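PDB 5BPZ: Anapc5 protein from Xenopus laevis, which is a subunit of the anaphase-promoting complex (APC/C), a large ubiquitin ligase that drives cell-cycle progression. Local coordinates for residues 36-50 with 84-96. Sequence-based numbering, arbitrary orientation.
Sequences SVLVLLSEMSKNTKI and CPNVSSSVHIRIK
Glu43 OE2 is gripped by two nitrogens of Arg94, with NE at 2.9 Å and NH2 at 2.8 Å. This side-on salt bridge ties helix 32-46 to helix 85-99 in the all-helical N-terminal domain of Apc5. The axes of the helical parts, 36-46 and 85-96, come within 9.3 Å and cross at 131°, nearer antiparallel than parallel, and the side chains mesh as knobs into holes. The carboxylate and guanidinium planes stand almost perpendicular, and OE2 lies somewhat out of the guanidinium plane. Ser42 OG sits at the guanidinium edge, in its plane, and takes a weak, bent bond from NH2. Lys46 NZ lies over one face of the group, 3.6 Å from Glu43 OE2. That carboxylate probably offsets the two neighbouring positive charges. The aliphatic part of Arg94 rests on Val39, with CG 3.8 Å from Val39 CG1, and Phe109 of helix 103-114 touches both residues. A leucine in place of Arg94 would probably leave Glu43 without its cross-helix mate and Ser42 OG without its weak donor.

Beneath this polar edge the contact is apolar. Val91 fits among Ser36, Val39, Leu40 and Glu43. With CG1 anti to the backbone N (chi1 167°), Val91 turns that methyl to Val39 CG1 and sets CG2 against Leu40 CA at 3.7 Å. Leu40 CD1 reaches Val87 CG2, and Val80 of helix 73-83 packs against both side chains. Toward one end, Ile95 CD1 lies against Ser36, whose OG is hydrogen-bonded to Pro32 O. At the other end, Asn47 OD1 accepts from Lys49 N in an Asx turn. The ND2 atoms of Asn47 and Asn86 both donate weakly to one bridging water, and Asn47 ND2 also lies 3.4 Å from Val87 CG1.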
loop_
_atom_site.group_PDB
_atom_site.type_symbol
_atom_site.label_atom_id
_atom_site.label_comp_id
_atom_site.label_asym_id
_atom_site.label_seq_id
_atom_site.Cartn_x
_atom_site.Cartn_y
_atom_site.Cartn_z
ATOM N N SER A 36 1.866 1.401 -1.470
ATOM C CA SER A 36 1.133 2.178 -0.473
ATOM C C SER A 36 -0.358 1.801 -0.448
ATOM O O SER A 36 -0.968 1.739 0.619
ATOM C CB SER A 36 1.343 3.662 -0.736
ATOM O OG SER A 36 2.734 3.948 -0.725
ATOM N N VAL A 37 -0.920 1.481 -1.618
ATOM C CA VAL A 37 -2.306 1.020 -1.757
ATOM C C VAL A 37 -2.441 -0.396 -1.151
ATOM O O VAL A 37 -3.405 -0.666 -0.436
ATOM C CB VAL A 37 -2.819 1.125 -3.211
ATOM C CG1 VAL A 37 -4.200 0.489 -3.356
ATOM C CG2 VAL A 37 -2.865 2.588 -3.654
ATOM N N LEU A 38 -1.436 -1.260 -1.379
ATOM C CA LEU A 38 -1.384 -2.604 -0.797
ATOM C C LEU A 38 -1.324 -2.504 0.725
ATOM O O LEU A 38 -2.051 -3.222 1.396
ATOM C CB LEU A 38 -0.187 -3.415 -1.339
ATOM C CG LEU A 38 -0.216 -3.788 -2.825
ATOM C CD1 LEU A 38 1.119 -4.361 -3.256
ATOM C CD2 LEU A 38 -1.361 -4.786 -3.151
ATOM N N VAL A 39 -0.492 -1.578 1.264
ATOM C CA VAL A 39 -0.344 -1.281 2.703
ATOM C C VAL A 39 -1.727 -0.840 3.235
ATOM O O VAL A 39 -2.165 -1.321 4.281
ATOM C CB VAL A 39 0.748 -0.196 2.957
ATOM C CG1 VAL A 39 0.654 0.383 4.367
ATOM C CG2 VAL A 39 2.152 -0.744 2.690
ATOM N N LEU A 40 -2.411 0.055 2.495
ATOM C CA LEU A 40 -3.741 0.515 2.856
ATOM C C LEU A 40 -4.748 -0.646 2.896
ATOM O O LEU A 40 -5.508 -0.753 3.862
ATOM C CB LEU A 40 -4.208 1.637 1.923
ATOM C CG LEU A 40 -5.683 2.037 1.994
ATOM C CD1 LEU A 40 -6.036 2.640 3.347
ATOM C CD2 LEU A 40 -6.025 2.985 0.886
ATOM N N LEU A 41 -4.724 -1.522 1.879
ATOM C CA LEU A 41 -5.625 -2.674 1.840
ATOM C C LEU A 41 -5.349 -3.606 3.011
ATOM O O LEU A 41 -6.287 -4.043 3.673
ATOM C CB LEU A 41 -5.541 -3.419 0.501
ATOM C CG LEU A 41 -6.149 -2.692 -0.704
ATOM C CD1 LEU A 41 -5.667 -3.329 -2.019
ATOM C CD2 LEU A 41 -7.677 -2.673 -0.629
ATOM N N SER A 42 -4.068 -3.820 3.331
ATOM C CA SER A 42 -3.658 -4.654 4.461
ATOM C C SER A 42 -4.143 -4.064 5.800
ATOM O O SER A 42 -4.759 -4.781 6.596
ATOM C CB SER A 42 -2.148 -4.832 4.467
ATOM O OG SER A 42 -1.735 -5.641 5.553
ATOM N N GLU A 43 -3.886 -2.751 6.022
ATOM C CA GLU A 43 -4.286 -2.031 7.227
ATOM C C GLU A 43 -5.794 -1.959 7.393
ATOM O O GLU A 43 -6.285 -1.991 8.522
ATOM C CB GLU A 43 -3.647 -0.634 7.290
ATOM C CG GLU A 43 -2.138 -0.664 7.535
ATOM C CD GLU A 43 -1.675 -1.534 8.689
ATOM O OE1 GLU A 43 -2.190 -1.352 9.817
ATOM O OE2 GLU A 43 -0.827 -2.427 8.455
ATOM N N MET A 44 -6.529 -1.901 6.277
ATOM C CA MET A 44 -7.989 -1.871 6.318
ATOM C C MET A 44 -8.549 -3.203 6.824
ATOM O O MET A 44 -9.465 -3.195 7.638
ATOM C CB MET A 44 -8.573 -1.532 4.944
ATOM C CG MET A 44 -8.669 -0.050 4.694
ATOM S SD MET A 44 -8.958 0.319 2.944
ATOM C CE MET A 44 -10.747 0.037 2.868
ATOM N N SER A 45 -7.987 -4.341 6.365
ATOM C CA SER A 45 -8.463 -5.657 6.779
ATOM C C SER A 45 -8.153 -5.968 8.245
ATOM O O SER A 45 -8.896 -6.698 8.875
ATOM C CB SER A 45 -7.934 -6.753 5.854
ATOM O OG SER A 45 -6.519 -6.800 5.849
ATOM N N LYS A 46 -7.089 -5.382 8.782
ATOM C CA LYS A 46 -6.612 -5.589 10.151
ATOM C C LYS A 46 -7.275 -4.674 11.186
ATOM O O LYS A 46 -7.178 -4.962 12.378
ATOM C CB LYS A 46 -5.081 -5.398 10.199
ATOM C CG LYS A 46 -4.285 -6.523 9.541
ATOM C CD LYS A 46 -2.881 -6.071 9.128
ATOM C CE LYS A 46 -1.839 -6.304 10.196
ATOM N NZ LYS A 46 -0.529 -5.693 9.842
ATOM N N ASN A 47 -7.888 -3.557 10.753
ATOM C CA ASN A 47 -8.511 -2.550 11.626
ATOM C C ASN A 47 -9.424 -3.171 12.704
ATOM O O ASN A 47 -10.463 -3.738 12.389
ATOM C CB ASN A 47 -9.263 -1.511 10.782
ATOM C CG ASN A 47 -9.661 -0.232 11.489
ATOM O OD1 ASN A 47 -9.645 -0.115 12.721
ATOM N ND2 ASN A 47 -10.085 0.753 10.701
ATOM N N THR A 48 -9.005 -3.082 13.964
ATOM C CA THR A 48 -9.740 -3.645 15.102
ATOM C C THR A 48 -10.853 -2.705 15.627
ATOM O O THR A 48 -11.596 -3.091 16.524
ATOM C CB THR A 48 -8.754 -3.988 16.240
ATOM O OG1 THR A 48 -8.140 -2.777 16.683
ATOM C CG2 THR A 48 -7.683 -5.010 15.825
ATOM N N LYS A 49 -10.955 -1.481 15.087
ATOM C CA LYS A 49 -11.898 -0.474 15.580
ATOM C C LYS A 49 -13.175 -0.329 14.754
ATOM O O LYS A 49 -14.062 0.435 15.146
ATOM C CB LYS A 49 -11.195 0.880 15.753
ATOM C CG LYS A 49 -10.075 0.837 16.795
ATOM C CD LYS A 49 -9.458 2.197 17.003
ATOM C CE LYS A 49 -8.288 2.131 17.951
ATOM N NZ LYS A 49 -7.625 3.452 18.098
ATOM N N ILE A 50 -13.306 -1.090 13.656
ATOM C CA ILE A 50 -14.515 -1.096 12.829
ATOM C C ILE A 50 -14.963 -2.530 12.558
ATOM O O ILE A 50 -14.145 -3.455 12.555
ATOM C CB ILE A 50 -14.425 -0.231 11.536
ATOM C CG1 ILE A 50 -13.468 -0.840 10.499
ATOM C CG2 ILE A 50 -14.081 1.252 11.842
ATOM C CD1 ILE A 50 -13.741 -0.375 9.106
ATOM N N CYS A 84 -11.037 6.794 6.373
ATOM C CA CYS A 84 -10.525 5.864 7.386
ATOM C C CYS A 84 -9.550 6.647 8.305
ATOM O O CYS A 84 -8.334 6.493 8.162
ATOM C CB CYS A 84 -9.827 4.673 6.727
ATOM S SG CYS A 84 -10.747 3.881 5.380
ATOM N N PRO A 85 -10.030 7.528 9.213
ATOM C CA PRO A 85 -9.090 8.328 10.031
ATOM C C PRO A 85 -8.097 7.533 10.884
ATOM O O PRO A 85 -6.977 8.004 11.088
ATOM C CB PRO A 85 -10.012 9.197 10.890
ATOM C CG PRO A 85 -11.315 9.205 10.178
ATOM C CD PRO A 85 -11.431 7.863 9.539
ATOM N N ASN A 86 -8.490 6.321 11.332
ATOM C CA ASN A 86 -7.660 5.411 12.130
ATOM C C ASN A 86 -6.434 4.934 11.336
ATOM O O ASN A 86 -5.298 5.249 11.713
ATOM C CB ASN A 86 -8.459 4.171 12.593
ATOM C CG ASN A 86 -9.824 4.413 13.203
ATOM O OD1 ASN A 86 -9.968 5.077 14.235
ATOM N ND2 ASN A 86 -10.841 3.773 12.640
ATOM N N VAL A 87 -6.677 4.219 10.215
ATOM C CA VAL A 87 -5.657 3.561 9.397
ATOM C C VAL A 87 -4.720 4.530 8.659
ATOM O O VAL A 87 -3.634 4.097 8.313
ATOM C CB VAL A 87 -6.204 2.461 8.425
ATOM C CG1 VAL A 87 -7.144 1.491 9.127
ATOM C CG2 VAL A 87 -6.848 3.042 7.182
ATOM N N SER A 88 -5.106 5.798 8.411
ATOM C CA SER A 88 -4.240 6.764 7.704
ATOM C C SER A 88 -2.823 6.844 8.290
ATOM O O SER A 88 -1.847 6.742 7.537
ATOM C CB SER A 88 -4.880 8.147 7.659
ATOM O OG SER A 88 -5.091 8.648 8.969
ATOM N N SER A 89 -2.720 6.952 9.636
ATOM C CA SER A 89 -1.448 7.013 10.352
ATOM C C SER A 89 -0.722 5.689 10.274
ATOM O O SER A 89 0.489 5.678 10.070
ATOM C CB SER A 89 -1.661 7.416 11.811
ATOM O OG SER A 89 -2.104 8.759 11.918
ATOM N N SER A 90 -1.452 4.575 10.434
ATOM C CA SER A 90 -0.899 3.224 10.397
ATOM C C SER A 90 -0.289 2.929 9.039
ATOM O O SER A 90 0.747 2.270 8.965
ATOM C CB SER A 90 -1.973 2.194 10.728
ATOM O OG SER A 90 -2.554 2.458 11.993
ATOM N N VAL A 91 -0.936 3.409 7.971
ATOM C CA VAL A 91 -0.484 3.270 6.588
ATOM C C VAL A 91 0.817 4.067 6.439
ATOM O O VAL A 91 1.821 3.516 5.980
ATOM C CB VAL A 91 -1.574 3.734 5.580
ATOM C CG1 VAL A 91 -1.012 3.888 4.170
ATOM C CG2 VAL A 91 -2.757 2.780 5.578
ATOM N N HIS A 92 0.791 5.346 6.872
ATOM C CA HIS A 92 1.919 6.275 6.813
ATOM C C HIS A 92 3.176 5.743 7.525
ATOM O O HIS A 92 4.256 5.745 6.926
ATOM C CB HIS A 92 1.503 7.664 7.332
ATOM C CG HIS A 92 2.604 8.674 7.297
ATOM N ND1 HIS A 92 3.027 9.240 6.109
ATOM C CD2 HIS A 92 3.363 9.158 8.308
ATOM C CE1 HIS A 92 4.010 10.061 6.437
ATOM N NE2 HIS A 92 4.258 10.038 7.744
ATOM N N ILE A 93 3.021 5.249 8.773
ATOM C CA ILE A 93 4.119 4.713 9.592
ATOM C C ILE A 93 4.634 3.374 9.035
ATOM O O ILE A 93 5.822 3.091 9.169
ATOM C CB ILE A 93 3.760 4.638 11.124
ATOM C CG1 ILE A 93 3.218 5.986 11.690
ATOM C CG2 ILE A 93 4.918 4.105 11.986
ATOM C CD1 ILE A 93 4.206 7.186 11.796
ATOM N N ARG A 94 3.760 2.556 8.424
ATOM C CA ARG A 94 4.186 1.274 7.846
ATOM C C ARG A 94 5.146 1.513 6.667
ATOM O O ARG A 94 6.145 0.804 6.548
ATOM C CB ARG A 94 2.984 0.415 7.421
ATOM C CG ARG A 94 3.371 -0.898 6.746
ATOM C CD ARG A 94 3.142 -2.099 7.637
ATOM N NE ARG A 94 1.821 -2.669 7.400
ATOM C CZ ARG A 94 1.601 -3.904 6.960
ATOM N NH1 ARG A 94 2.616 -4.731 6.746
ATOM N NH2 ARG A 94 0.364 -4.328 6.757
ATOM N N ILE A 95 4.830 2.498 5.804
ATOM C CA ILE A 95 5.671 2.875 4.665
ATOM C C ILE A 95 6.962 3.479 5.206
ATOM O O ILE A 95 8.038 3.055 4.792
ATOM C CB ILE A 95 4.915 3.790 3.655
ATOM C CG1 ILE A 95 3.800 2.987 2.957
ATOM C CG2 ILE A 95 5.877 4.415 2.615
ATOM C CD1 ILE A 95 2.541 3.809 2.730
ATOM N N LYS A 96 6.848 4.383 6.204
ATOM C CA LYS A 96 7.971 5.010 6.917
ATOM C C LYS A 96 8.991 3.960 7.407
ATOM O O LYS A 96 10.182 4.127 7.166
ATOM C CB LYS A 96 7.443 5.821 8.122
ATOM C CG LYS A 96 8.526 6.551 8.934
ATOM C CD LYS A 96 8.012 6.906 10.316
ATOM C CE LYS A 96 8.172 8.367 10.653
ATOM N NZ LYS A 96 9.593 8.738 10.877
HETATM O O HOH W 1 -11.071 3.804 9.853
#